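Local coordinates for protein possible metal-dependent hydrolase (Veillonella parvula, PDB 3RPC) that probably hydrolyses a still unidentified substrate at a two-zinc centre, as a member of the metallo-beta-lactamase superfamily, at residues Y164-T169 / I187-G192. Sequence-based numbering, arbitrary orientation.
Sequences YLVGDT and IIMNTG. With ZN (zinc ion), chain E; ZN (zinc ion), chain F.
The dinuclear zinc site lies beyond two parallel neighbours of a mixed sheet, on the loop side, and Asp-168 and Asn-190 meet there across the gap between them. Asp-168 OD2 bridges the metals, 2.1 Å from the chain F zinc ion and 2.4 Å from the chain E one. Its other oxygen, OD1, takes a weak, bent bond from Asn-190 ND2 (2.8 Å), with the amide turned 85° from the carboxylate plane, a second-shell contact that probably helps orient the bridging group. His-72, His-74 and His-132 complete the protein ligands of one zinc, Asp-76, His-77 and His-226 those of the other. Further back the strands pair directly: Ile-188 N donates to Tyr-164 O (2.8 Å), and Ile-188 O receives Val-166 N (3.0 Å) almost straight. Beyond this the backbones diverge and water fills in; one molecule links Gly-167 N to Ile-188 O, another Gly-167 O to Asn-190 N. With CG2 anti to its carbonyl carbon, Val-166 lays this methyl over the centre of the Tyr-164 ring, 3.7 Å above it, and also against Ile-187 CG2. Tyr-164 and Ile-187 on this face pack on helix 173-182. On the opposite face Leu-165 CD1 meets Ile-188 CG2 (4.1 Å). Strand, helix 173-182 and strand form a beta-alpha-beta unit, and a metal-bridging aspartate in the loop that follows a strand is typical of the metallo-beta-lactamase fold.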
loop_
_atom_site.group_PDB
_atom_site.type_symbol
_atom_site.label_atom_id
_atom_site.label_comp_id
_atom_site.label_asym_id
_atom_site.label_seq_id
_atom_site.Cartn_x
_atom_site.Cartn_y
_atom_site.Cartn_z
ATOM N N TYR A 164 8.135 13.904 6.521
ATOM C CA TYR A 164 7.485 12.605 6.356
ATOM C C TYR A 164 6.858 12.206 7.682
ATOM O O TYR A 164 7.564 11.846 8.625
ATOM C CB TYR A 164 8.515 11.550 5.917
ATOM C CG TYR A 164 7.984 10.152 5.653
ATOM C CD1 TYR A 164 6.620 9.896 5.481
ATOM C CD2 TYR A 164 8.862 9.076 5.581
ATOM C CE1 TYR A 164 6.157 8.594 5.227
ATOM C CE2 TYR A 164 8.413 7.801 5.343
ATOM C CZ TYR A 164 7.070 7.554 5.175
ATOM O OH TYR A 164 6.663 6.251 4.934
ATOM N N LEU A 165 5.533 12.304 7.761
ATOM C CA LEU A 165 4.771 11.783 8.887
ATOM C C LEU A 165 4.514 10.318 8.565
ATOM O O LEU A 165 3.668 9.982 7.744
ATOM C CB LEU A 165 3.457 12.555 9.010
ATOM C CG LEU A 165 2.486 12.146 10.106
ATOM C CD1 LEU A 165 2.971 12.619 11.467
ATOM C CD2 LEU A 165 1.112 12.753 9.799
ATOM N N VAL A 166 5.275 9.428 9.189
ATOM C CA VAL A 166 5.279 8.035 8.739
ATOM C C VAL A 166 3.958 7.314 9.027
ATOM O O VAL A 166 3.480 6.503 8.215
ATOM C CB VAL A 166 6.442 7.265 9.371
ATOM C CG1 VAL A 166 6.452 5.808 8.877
ATOM C CG2 VAL A 166 7.759 7.950 9.024
ATOM N N GLY A 167 3.376 7.607 10.189
ATOM C CA GLY A 167 2.094 7.038 10.571
ATOM C C GLY A 167 2.175 5.698 11.283
ATOM O O GLY A 167 3.260 5.191 11.580
ATOM N N ASP A 168 1.008 5.129 11.570
ATOM C CA ASP A 168 0.919 3.836 12.247
ATOM C C ASP A 168 1.161 2.688 11.268
ATOM O O ASP A 168 0.220 2.085 10.749
ATOM C CB ASP A 168 -0.447 3.685 12.934
ATOM C CG ASP A 168 -0.473 4.262 14.350
ATOM O OD1 ASP A 168 0.434 5.033 14.711
ATOM O OD2 ASP A 168 -1.411 3.931 15.106
ATOM N N THR A 169 2.436 2.417 11.009
ATOM C CA THR A 169 2.836 1.331 10.122
ATOM C C THR A 169 4.091 0.690 10.673
ATOM O O THR A 169 4.883 1.333 11.366
ATOM C CB THR A 169 3.084 1.848 8.690
ATOM O OG1 THR A 169 3.487 0.762 7.835
ATOM C CG2 THR A 169 4.143 2.950 8.673
ATOM N N ILE A 187 11.639 13.421 9.638
ATOM C CA ILE A 187 10.885 12.173 9.649
ATOM C C ILE A 187 10.275 11.951 11.023
ATOM O O ILE A 187 10.998 11.758 12.001
ATOM C CB ILE A 187 11.799 10.988 9.263
ATOM C CG1 ILE A 187 12.442 11.266 7.895
ATOM C CG2 ILE A 187 11.019 9.667 9.267
ATOM C CD1 ILE A 187 13.503 10.229 7.488
ATOM N N ILE A 188 8.948 12.004 11.097
ATOM C CA ILE A 188 8.233 11.868 12.360
ATOM C C ILE A 188 7.711 10.435 12.436
ATOM O O ILE A 188 6.893 10.027 11.606
ATOM C CB ILE A 188 7.065 12.876 12.444
ATOM C CG1 ILE A 188 7.589 14.306 12.304
ATOM C CG2 ILE A 188 6.317 12.722 13.754
ATOM C CD1 ILE A 188 6.491 15.332 12.052
HETATM N N MSE A 189 8.202 9.678 13.420
HETATM C CA MSE A 189 7.963 8.238 13.520
HETATM C C MSE A 189 7.215 7.867 14.789
HETATM O O MSE A 189 7.497 8.414 15.859
HETATM C CB MSE A 189 9.301 7.494 13.567
HETATM C CG MSE A 189 10.290 7.851 12.478
HETATM SE SE MSE A 189 11.973 6.908 12.805
HETATM C CE MSE A 189 11.343 5.058 12.710
ATOM N N ASN A 190 6.273 6.940 14.668
ATOM C CA ASN A 190 5.537 6.413 15.811
ATOM C C ASN A 190 6.268 5.190 16.352
ATOM O O ASN A 190 6.187 4.104 15.772
ATOM C CB ASN A 190 4.112 6.062 15.386
ATOM C CG ASN A 190 3.291 7.304 15.067
ATOM O OD1 ASN A 190 3.647 8.411 15.492
ATOM N ND2 ASN A 190 2.194 7.136 14.331
ATOM N N THR A 191 6.990 5.375 17.453
ATOM C CA THR A 191 7.970 4.377 17.886
ATOM C C THR A 191 7.655 3.740 19.233
ATOM O O THR A 191 8.539 3.152 19.866
ATOM C CB THR A 191 9.394 4.975 17.936
ATOM O OG1 THR A 191 9.453 6.022 18.923
ATOM C CG2 THR A 191 9.780 5.545 16.589
ATOM N N GLY A 192 6.398 3.826 19.653
ATOM C CA GLY A 192 5.983 3.258 20.920
ATOM C C GLY A 192 5.849 1.743 20.955
ATOM O O GLY A 192 5.589 1.173 22.013
HETATM ZN ZN ZN E . -3.603 3.008 14.921
HETATM ZN ZN ZN F . -1.680 4.632 17.110
HETATM O O HOH W 1 5.915 5.563 12.248
HETATM O O HOH W 2 4.330 9.253 12.268
HETATM O O HOH W 3 -3.657 3.474 16.869
HETATM O O HOH W 4 -0.953 2.317 17.935
#